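Ribose/Galactose Isomerase (Vibrio parahaemolyticus, PDB 3ONO) probably interconverts aldose and ketose forms of sugar phosphates, as an isomerase of the LacAB/RpiB type. Local coordinates at residues C195-C200 with E207-L212; A58-N63 with P203-Y208; L54-S59 with E173-I178. One frame throughout, in Å; residues are numbered along the deposited sequence.

How the contacts relate
Contacts 2 and 3 pack C-terminal helices on helix 51-63, and contact 1 joins two of the C-terminal helices to each other beside them. Contacts 2 and 3 both start from helix 51-63, sharing Ala58 and Ser59, with centres about 9 Å apart; contacts 1 and 2 share Glu207 and Tyr208 of helix 203-212, and their centres lie about 6 Å apart. Contacts 1 and 3 are more distant, about 13 Å between centres. Phe196 joins contact 1 to contact 2, its CE1 lying 3.5 Å from Ile60 CG2, and Ile60 CG1 meets Leu175 CD1 of contact 3 at 3.9 Å. All three lie on the same side of the chain's centre.

Contact 1: residues C195-C200 with E207-L212; sequences CFFAHC and EYVKSL
Phe196 and Phe197, neighbours on helix 190-199, both reach across to Val209 on helix 203-212, and Phe197 also meets Lys210. The apolar packing centres on Val209. Its CB lies 3.7 Å from Phe196 CE2 and its CG2 3.7 Å from Phe196 CZ, so the valine sits beside the outer end of that ring. The other methyl, CG1, turns to the second ring, 3.8 Å from Phe197 CZ. Phe196 reaches this place because its CG stands anti to the backbone N (chi1 175°), whereas the CG of Phe197 swings back beside its own N (chi1 -73°). These different turns bring the two rings together within one helix: Phe196 CD2 lies over the centre of the Phe197 ring, 3.6 Å above its plane. Cys200 CB, just past the end of the same helix, lies over one face of the Phe196 ring, offset toward its rim.

A second kind of contact uses the aliphatic part of a charged chain. Lys210, extended beyond CG, passes obliquely by the Phe197 ring, with CG 3.5 Å from CE1 and CE 3.8 Å from the same carbon. The lysine is exposed, so this edge of the contact faces solvent, while Phe196 and Val209 are buried and continue onto Ile60 of helix 51-63. Six residues separate the segments, and their helical axes run roughly antiparallel, at 143° with a closest approach of 11.5 Å. This is an antiparallel helical hairpin, two consecutive helices joined by a short connection, in the C-terminal helical part of the alpha-beta-alpha sandwich.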
loop_
_atom_site.group_PDB
_atom_site.type_symbol
_atom_site.label_atom_id
_atom_site.label_comp_id
_atom_site.label_asym_id
_atom_site.label_seq_id
_atom_site.Cartn_x
_atom_site.Cartn_y
_atom_site.Cartn_z
ATOM N N CYS A 195 15.733 28.589 -14.407
ATOM C CA CYS A 195 15.137 27.581 -15.268
ATOM C C CYS A 195 14.191 28.256 -16.264
ATOM O O CYS A 195 14.317 28.076 -17.472
ATOM C CB CYS A 195 14.383 26.538 -14.426
ATOM S SG CYS A 195 13.364 25.377 -15.376
ATOM N N PHE A 196 13.262 29.057 -15.756
ATOM C CA PHE A 196 12.240 29.653 -16.599
ATOM C C PHE A 196 12.817 30.497 -17.737
ATOM O O PHE A 196 12.513 30.286 -18.911
ATOM C CB PHE A 196 11.291 30.522 -15.769
ATOM C CG PHE A 196 10.286 31.256 -16.593
ATOM C CD1 PHE A 196 9.248 30.574 -17.202
ATOM C CD2 PHE A 196 10.388 32.635 -16.793
ATOM C CE1 PHE A 196 8.313 31.256 -17.986
ATOM C CE2 PHE A 196 9.461 33.321 -17.557
ATOM C CZ PHE A 196 8.426 32.649 -18.160
ATOM N N PHE A 197 13.637 31.469 -17.382
ATOM C CA PHE A 197 14.127 32.405 -18.386
ATOM C C PHE A 197 15.044 31.760 -19.426
ATOM O O PHE A 197 15.103 32.205 -20.578
ATOM C CB PHE A 197 14.769 33.619 -17.720
ATOM C CG PHE A 197 13.768 34.553 -17.102
ATOM C CD1 PHE A 197 12.792 35.155 -17.881
ATOM C CD2 PHE A 197 13.794 34.824 -15.747
ATOM C CE1 PHE A 197 11.868 36.015 -17.321
ATOM C CE2 PHE A 197 12.873 35.674 -15.180
ATOM C CZ PHE A 197 11.904 36.276 -15.972
ATOM N N ALA A 198 15.740 30.708 -19.025
ATOM C CA ALA A 198 16.637 29.990 -19.915
ATOM C C ALA A 198 15.888 29.148 -20.939
ATOM O O ALA A 198 16.398 28.883 -22.031
ATOM C CB ALA A 198 17.578 29.108 -19.109
ATOM N N HIS A 199 14.681 28.707 -20.587
ATOM C CA HIS A 199 14.007 27.703 -21.405
ATOM C C HIS A 199 12.604 28.094 -21.890
ATOM O O HIS A 199 12.021 27.382 -22.708
ATOM C CB HIS A 199 13.980 26.361 -20.669
ATOM C CG HIS A 199 15.342 25.828 -20.357
ATOM N ND1 HIS A 199 16.155 25.267 -21.318
ATOM C CD2 HIS A 199 16.042 25.782 -19.197
ATOM C CE1 HIS A 199 17.291 24.881 -20.761
ATOM N NE2 HIS A 199 17.249 25.185 -19.475
ATOM N N CYS A 200 12.069 29.216 -21.408
ATOM C CA CYS A 200 10.738 29.653 -21.833
ATOM C C CYS A 200 10.654 29.804 -23.351
ATOM O O CYS A 200 11.516 30.430 -23.957
ATOM C CB CYS A 200 10.354 30.977 -21.167
ATOM S SG CYS A 200 8.815 31.714 -21.761
ATOM N N GLU A 207 7.161 37.792 -20.677
ATOM C CA GLU A 207 6.927 39.210 -20.431
ATOM C C GLU A 207 6.072 39.422 -19.189
ATOM O O GLU A 207 6.324 40.337 -18.401
ATOM C CB GLU A 207 6.311 39.891 -21.655
ATOM C CG GLU A 207 7.318 40.150 -22.774
ATOM C CD GLU A 207 8.517 40.972 -22.313
ATOM O OE1 GLU A 207 8.311 42.093 -21.799
ATOM O OE2 GLU A 207 9.664 40.488 -22.458
ATOM N N TYR A 208 5.072 38.564 -19.002
ATOM C CA TYR A 208 4.226 38.659 -17.821
ATOM C C TYR A 208 5.040 38.393 -16.559
ATOM O O TYR A 208 4.951 39.151 -15.594
ATOM C CB TYR A 208 3.053 37.674 -17.895
ATOM C CG TYR A 208 2.348 37.502 -16.572
ATOM C CD1 TYR A 208 1.635 38.550 -16.003
ATOM C CD2 TYR A 208 2.392 36.280 -15.889
ATOM C CE1 TYR A 208 0.992 38.409 -14.790
ATOM C CE2 TYR A 208 1.745 36.124 -14.675
ATOM C CZ TYR A 208 1.048 37.183 -14.130
ATOM O OH TYR A 208 0.413 37.047 -12.923
ATOM N N VAL A 209 5.809 37.304 -16.561
ATOM C CA VAL A 209 6.671 36.980 -15.420
ATOM C C VAL A 209 7.640 38.133 -15.123
ATOM O O VAL A 209 7.764 38.563 -13.976
ATOM C CB VAL A 209 7.427 35.664 -15.621
ATOM C CG1 VAL A 209 8.460 35.468 -14.516
ATOM C CG2 VAL A 209 6.435 34.494 -15.659
ATOM N N LYS A 210 8.292 38.655 -16.158
ATOM C CA LYS A 210 9.202 39.799 -15.990
ATOM C C LYS A 210 8.533 40.979 -15.280
ATOM O O LYS A 210 9.138 41.625 -14.419
ATOM C CB LYS A 210 9.764 40.266 -17.339
ATOM C CG LYS A 210 10.834 39.347 -17.905
ATOM C CD LYS A 210 11.501 39.908 -19.162
ATOM C CE LYS A 210 12.544 38.917 -19.691
ATOM N NZ LYS A 210 13.480 39.502 -20.690
ATOM N N SER A 211 7.283 41.249 -15.638
ATOM C CA SER A 211 6.559 42.369 -15.063
ATOM C C SER A 211 6.324 42.230 -13.560
ATOM O O SER A 211 6.070 43.224 -12.872
ATOM C CB SER A 211 5.234 42.585 -15.804
ATOM O OG SER A 211 4.221 41.693 -15.363
ATOM N N LEU A 212 6.376 40.999 -13.050
ATOM C CA LEU A 212 6.204 40.768 -11.620
ATOM C C LEU A 212 7.492 41.006 -10.817
ATOM O O LEU A 212 7.447 41.195 -9.598
ATOM C CB LEU A 212 5.699 39.336 -11.367
ATOM C CG LEU A 212 4.357 38.953 -12.006
ATOM C CD1 LEU A 212 4.107 37.447 -11.792
ATOM C CD2 LEU A 212 3.225 39.771 -11.431
#

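Contact 2: residues A58-N63 with P203-Y208; sequences ASILLN and PEIAEY
The helical segments 58-63 and 203-208 come closest at Ile60 and Ile205, whose CA atoms are 7.4 Å apart. This is helix-on-helix packing in an alpha-beta-alpha sandwich: helix 51-63, which lies between strands 35-38 and 69-74 in the chain, receives the C-terminal helix 203-212 from 140 residues further on.

Ile205 carries the contact from its side, using two separate branches. Its CG2 methyl, anti to the backbone N, meets CG2 of Ile60 at 4.0 Å, the two isoleucine side chains crossing at a slant. The longer branch goes to the end of helix 51-63. CG1 of Ile205 stands anti to the carbonyl carbon (chi1 -60°), and the chain runs on extended to CD1, which rests against the last helical residue, 3.9 Å from Asn63 C and 4.1 Å from Asn63 CB. The methyl therefore packs on the backbone and the root of the asparagine, while the amide at its end leads away from Ile205.

Both isoleucines are buried, and neighbouring helices close round them: Phe196 of helix 190-199 touches both, and Leu175 of helix 171-177 lies against Ile60. The amide nitrogen of Asn63 has partners elsewhere: ND2 bonds to the carbonyl oxygen of Pro88, so the amide links the helix end to a loop as well as to its own preceding turn. Within that turn, Asn63 ND2 donates to Ser59 OG at 2.8 Å, with an N-H...O angle of 137° and the hydroxyl oxygen only 1° out of the amide plane.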
loop_
_atom_site.group_PDB
_atom_site.type_symbol
_atom_site.label_atom_id
_atom_site.label_comp_id
_atom_site.label_asym_id
_atom_site.label_seq_id
_atom_site.Cartn_x
_atom_site.Cartn_y
_atom_site.Cartn_z
ATOM N N ALA A 58 4.076 25.102 -11.678
ATOM C CA ALA A 58 3.965 24.036 -12.673
ATOM C C ALA A 58 3.312 24.592 -13.933
ATOM O O ALA A 58 3.736 24.283 -15.059
ATOM C CB ALA A 58 3.156 22.872 -12.124
ATOM N N SER A 59 2.280 25.413 -13.753
ATOM C CA SER A 59 1.620 26.000 -14.931
ATOM C C SER A 59 2.598 26.850 -15.730
ATOM O O SER A 59 2.699 26.713 -16.954
ATOM C CB SER A 59 0.398 26.857 -14.565
ATOM O OG SER A 59 -0.150 27.434 -15.756
ATOM N N ILE A 60 3.337 27.717 -15.051
ATOM C CA ILE A 60 4.203 28.640 -15.793
ATOM C C ILE A 60 5.276 27.856 -16.542
ATOM O O ILE A 60 5.526 28.104 -17.729
ATOM C CB ILE A 60 4.811 29.700 -14.878
ATOM C CG1 ILE A 60 3.693 30.642 -14.406
ATOM C CG2 ILE A 60 5.907 30.496 -15.622
ATOM C CD1 ILE A 60 4.085 31.562 -13.258
ATOM N N LEU A 61 5.879 26.877 -15.871
ATOM C CA LEU A 61 6.949 26.125 -16.511
ATOM C C LEU A 61 6.439 25.202 -17.610
ATOM O O LEU A 61 7.103 25.040 -18.625
ATOM C CB LEU A 61 7.781 25.371 -15.477
ATOM C CG LEU A 61 8.574 26.184 -14.450
ATOM C CD1 LEU A 61 9.254 25.285 -13.417
ATOM C CD2 LEU A 61 9.620 27.075 -15.134
ATOM N N LEU A 62 5.280 24.568 -17.413
ATOM C CA LEU A 62 4.776 23.642 -18.430
ATOM C C LEU A 62 4.146 24.394 -19.593
ATOM O O LEU A 62 4.395 24.086 -20.753
ATOM C CB LEU A 62 3.774 22.641 -17.828
ATOM C CG LEU A 62 4.423 21.581 -16.935
ATOM C CD1 LEU A 62 3.385 20.926 -16.036
ATOM C CD2 LEU A 62 5.170 20.513 -17.753
ATOM N N ASN A 63 3.344 25.403 -19.296
ATOM C CA ASN A 63 2.688 26.133 -20.372
ATOM C C ASN A 63 3.655 26.964 -21.216
ATOM O O ASN A 63 3.367 27.252 -22.376
ATOM C CB ASN A 63 1.564 27.014 -19.815
ATOM C CG ASN A 63 0.328 26.199 -19.517
ATOM O OD1 ASN A 63 -0.131 25.466 -20.386
ATOM N ND2 ASN A 63 -0.193 26.285 -18.290
ATOM N N PRO A 203 6.848 33.952 -25.455
ATOM C CA PRO A 203 7.181 35.303 -25.012
ATOM C C PRO A 203 6.140 35.968 -24.129
ATOM O O PRO A 203 6.531 36.715 -23.225
ATOM C CB PRO A 203 7.328 36.071 -26.337
ATOM C CG PRO A 203 7.843 35.030 -27.286
ATOM C CD PRO A 203 7.123 33.747 -26.888
ATOM N N GLU A 204 4.852 35.751 -24.384
ATOM C CA GLU A 204 3.846 36.442 -23.592
ATOM C C GLU A 204 3.982 36.084 -22.106
ATOM O O GLU A 204 3.796 36.940 -21.225
ATOM C CB GLU A 204 2.417 36.171 -24.076
ATOM C CG GLU A 204 1.401 37.026 -23.296
ATOM C CD GLU A 204 -0.065 36.754 -23.633
ATOM O OE1 GLU A 204 -0.357 35.694 -24.240
ATOM O OE2 GLU A 204 -0.923 37.610 -23.272
ATOM N N ILE A 205 4.310 34.822 -21.840
ATOM C CA ILE A 205 4.482 34.375 -20.456
ATOM C C ILE A 205 5.744 34.990 -19.845
ATOM O O ILE A 205 5.714 35.509 -18.729
ATOM C CB ILE A 205 4.508 32.849 -20.358
ATOM C CG1 ILE A 205 3.191 32.278 -20.894
ATOM C CG2 ILE A 205 4.740 32.420 -18.907
ATOM C CD1 ILE A 205 3.090 30.748 -20.775
ATOM N N ALA A 206 6.840 34.975 -20.598
ATOM C CA ALA A 206 8.070 35.598 -20.131
ATOM C C ALA A 206 7.832 37.071 -19.789
ATOM O O ALA A 206 8.247 37.553 -18.731
ATOM C CB ALA A 206 9.151 35.473 -21.177
ATOM N N GLU A 207 7.161 37.792 -20.677
ATOM C CA GLU A 207 6.927 39.210 -20.431
ATOM C C GLU A 207 6.072 39.422 -19.189
ATOM O O GLU A 207 6.324 40.337 -18.401
ATOM C CB GLU A 207 6.311 39.891 -21.655
ATOM C CG GLU A 207 7.318 40.150 -22.774
ATOM C CD GLU A 207 8.517 40.972 -22.313
ATOM O OE1 GLU A 207 8.311 42.093 -21.799
ATOM O OE2 GLU A 207 9.664 40.488 -22.458
ATOM N N TYR A 208 5.072 38.564 -19.002
ATOM C CA TYR A 208 4.226 38.659 -17.821
ATOM C C TYR A 208 5.040 38.393 -16.559
ATOM O O TYR A 208 4.951 39.151 -15.594
ATOM C CB TYR A 208 3.053 37.674 -17.895
ATOM C CG TYR A 208 2.348 37.502 -16.572
ATOM C CD1 TYR A 208 1.635 38.550 -16.003
ATOM C CD2 TYR A 208 2.392 36.280 -15.889
ATOM C CE1 TYR A 208 0.992 38.409 -14.790
ATOM C CE2 TYR A 208 1.745 36.124 -14.675
ATOM C CZ TYR A 208 1.048 37.183 -14.130
ATOM O OH TYR A 208 0.413 37.047 -12.923
#

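Contact 3: residues L54-S59 with E173-I178; sequences LGIMAS and EGLRAI
Ile56 meets two side chains of segment 173-178, Leu175 and Ile178, and gives each a different part of itself. All three residues are buried, and the contact is wholly apolar.

With Ile178 the approach is tip to tip, and it is reciprocal. Ile56 CG1 lies 4.1 Å from Ile178 CD1, and Ile56 CD1 lies at the same 4.1 Å from Ile178 CG2, so each long branch ends beside the other residue. The two isoleucines have similar torsions: in both, CG1 stands beside the backbone N and anti to the carbonyl carbon, with chi1 -66° in Ile56 and -62° in Ile178. Beyond CG1 both run on extended, carrying the CD1 methyls out toward the opposite segment. Ile178 is the first residue beyond helix 171-177, yet its bond to CB still points at Ile56.

Leu175, one turn earlier, takes the short branch. Its CB does not head straight for helix 51-63, but the end of the side chain comes nearer, and CD2, the methyl that branches off the extended CA-CB-CG-CD1 line, lies 4.2 Å from Ile56 CG2. Ile56 CG2 is anti to its own backbone N, which sets it apart from the CG1-CD1 branch and lets one isoleucine serve both partners. The CA atoms of Ile56 and Leu175 are 8.0 Å apart, and the side-chain contacts are at ordinary van der Waals distances.

Helix 180-186 adds to the cluster: Leu182 and Ala186 touch Ile56, and Val183 touches Ile178. Ile178 also packs against Val167 of the second subunit, so this buried patch extends to the subunit interface. The whole is helix-on-helix packing in an alpha-beta-alpha sandwich, joining helix 171-177 of the C-terminal part to helix 51-63.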
loop_
_atom_site.group_PDB
_atom_site.type_symbol
_atom_site.label_atom_id
_atom_site.label_comp_id
_atom_site.label_asym_id
_atom_site.label_seq_id
_atom_site.Cartn_x
_atom_site.Cartn_y
_atom_site.Cartn_z
ATOM N N LEU A 54 3.212 25.908 -5.766
ATOM C CA LEU A 54 3.664 24.824 -6.630
ATOM C C LEU A 54 2.822 24.709 -7.904
ATOM O O LEU A 54 3.360 24.522 -9.009
ATOM C CB LEU A 54 3.661 23.480 -5.870
ATOM C CG LEU A 54 4.575 23.400 -4.645
ATOM C CD1 LEU A 54 4.468 22.005 -3.984
ATOM C CD2 LEU A 54 6.036 23.707 -4.997
ATOM N N GLY A 55 1.507 24.762 -7.765
ATOM C CA GLY A 55 0.645 24.641 -8.928
ATOM C C GLY A 55 0.893 25.762 -9.927
ATOM O O GLY A 55 0.907 25.548 -11.150
ATOM N N ILE A 56 1.065 26.977 -9.413
ATOM C CA ILE A 56 1.300 28.130 -10.294
ATOM C C ILE A 56 2.630 27.966 -11.030
ATOM O O ILE A 56 2.728 28.212 -12.244
ATOM C CB ILE A 56 1.304 29.444 -9.481
ATOM C CG1 ILE A 56 -0.083 29.691 -8.900
ATOM C CG2 ILE A 56 1.734 30.635 -10.356
ATOM C CD1 ILE A 56 -0.083 30.664 -7.722
HETATM N N MSE A 57 3.653 27.545 -10.291
HETATM C CA MSE A 57 4.953 27.236 -10.892
HETATM C C MSE A 57 4.853 26.144 -11.946
HETATM O O MSE A 57 5.464 26.245 -13.013
HETATM C CB MSE A 57 5.969 26.847 -9.804
HETATM C CG MSE A 57 6.122 27.956 -8.790
HETATM SE SE MSE A 57 6.873 27.367 -7.105
HETATM C CE MSE A 57 8.700 27.441 -7.707
ATOM N N ALA A 58 4.076 25.102 -11.678
ATOM C CA ALA A 58 3.965 24.036 -12.673
ATOM C C ALA A 58 3.312 24.592 -13.933
ATOM O O ALA A 58 3.736 24.283 -15.059
ATOM C CB ALA A 58 3.156 22.872 -12.124
ATOM N N SER A 59 2.280 25.413 -13.753
ATOM C CA SER A 59 1.620 26.000 -14.931
ATOM C C SER A 59 2.598 26.850 -15.730
ATOM O O SER A 59 2.699 26.713 -16.954
ATOM C CB SER A 59 0.398 26.857 -14.565
ATOM O OG SER A 59 -0.150 27.434 -15.756
ATOM N N GLU A 173 -4.329 35.412 -18.887
ATOM C CA GLU A 173 -5.481 36.047 -18.254
ATOM C C GLU A 173 -5.766 35.392 -16.912
ATOM O O GLU A 173 -6.074 36.067 -15.934
ATOM C CB GLU A 173 -6.745 35.944 -19.110
ATOM C CG GLU A 173 -7.922 36.700 -18.478
ATOM C CD GLU A 173 -9.187 36.727 -19.337
ATOM O OE1 GLU A 173 -9.096 36.470 -20.557
ATOM O OE2 GLU A 173 -10.275 37.017 -18.781
ATOM N N GLY A 174 -5.713 34.065 -16.890
ATOM C CA GLY A 174 -5.955 33.333 -15.650
ATOM C C GLY A 174 -4.929 33.653 -14.576
ATOM O O GLY A 174 -5.268 33.832 -13.390
ATOM N N LEU A 175 -3.669 33.742 -14.974
ATOM C CA LEU A 175 -2.618 34.024 -14.011
ATOM C C LEU A 175 -2.827 35.427 -13.450
ATOM O O LEU A 175 -2.577 35.682 -12.274
ATOM C CB LEU A 175 -1.242 33.918 -14.656
ATOM C CG LEU A 175 -0.776 32.496 -14.978
ATOM C CD1 LEU A 175 0.548 32.552 -15.728
ATOM C CD2 LEU A 175 -0.677 31.623 -13.700
ATOM N N ARG A 176 -3.302 36.338 -14.295
ATOM C CA ARG A 176 -3.542 37.705 -13.830
ATOM C C ARG A 176 -4.685 37.788 -12.837
ATOM O O ARG A 176 -4.773 38.757 -12.076
ATOM C CB ARG A 176 -3.851 38.639 -14.999
ATOM C CG ARG A 176 -2.710 38.892 -15.955
ATOM C CD ARG A 176 -3.108 40.039 -16.957
ATOM N NE ARG A 176 -2.163 40.069 -18.070
ATOM C CZ ARG A 176 -0.980 40.677 -18.033
ATOM N NH1 ARG A 176 -0.607 41.351 -16.945
ATOM N NH2 ARG A 176 -0.177 40.634 -19.095
ATOM N N ALA A 177 -5.595 36.812 -12.883
ATOM C CA ALA A 177 -6.761 36.804 -12.005
ATOM C C ALA A 177 -6.406 36.227 -10.644
ATOM O O ALA A 177 -7.114 36.480 -9.665
ATOM C CB ALA A 177 -7.911 36.007 -12.610
ATOM N N ILE A 178 -5.339 35.418 -10.585
ATOM C CA ILE A 178 -4.877 34.906 -9.290
ATOM C C ILE A 178 -4.394 36.096 -8.467
ATOM O O ILE A 178 -3.957 37.089 -9.019
ATOM C CB ILE A 178 -3.722 33.907 -9.492
ATOM C CG1 ILE A 178 -4.224 32.714 -10.313
ATOM C CG2 ILE A 178 -3.128 33.452 -8.135
ATOM C CD1 ILE A 178 -3.117 31.736 -10.700
#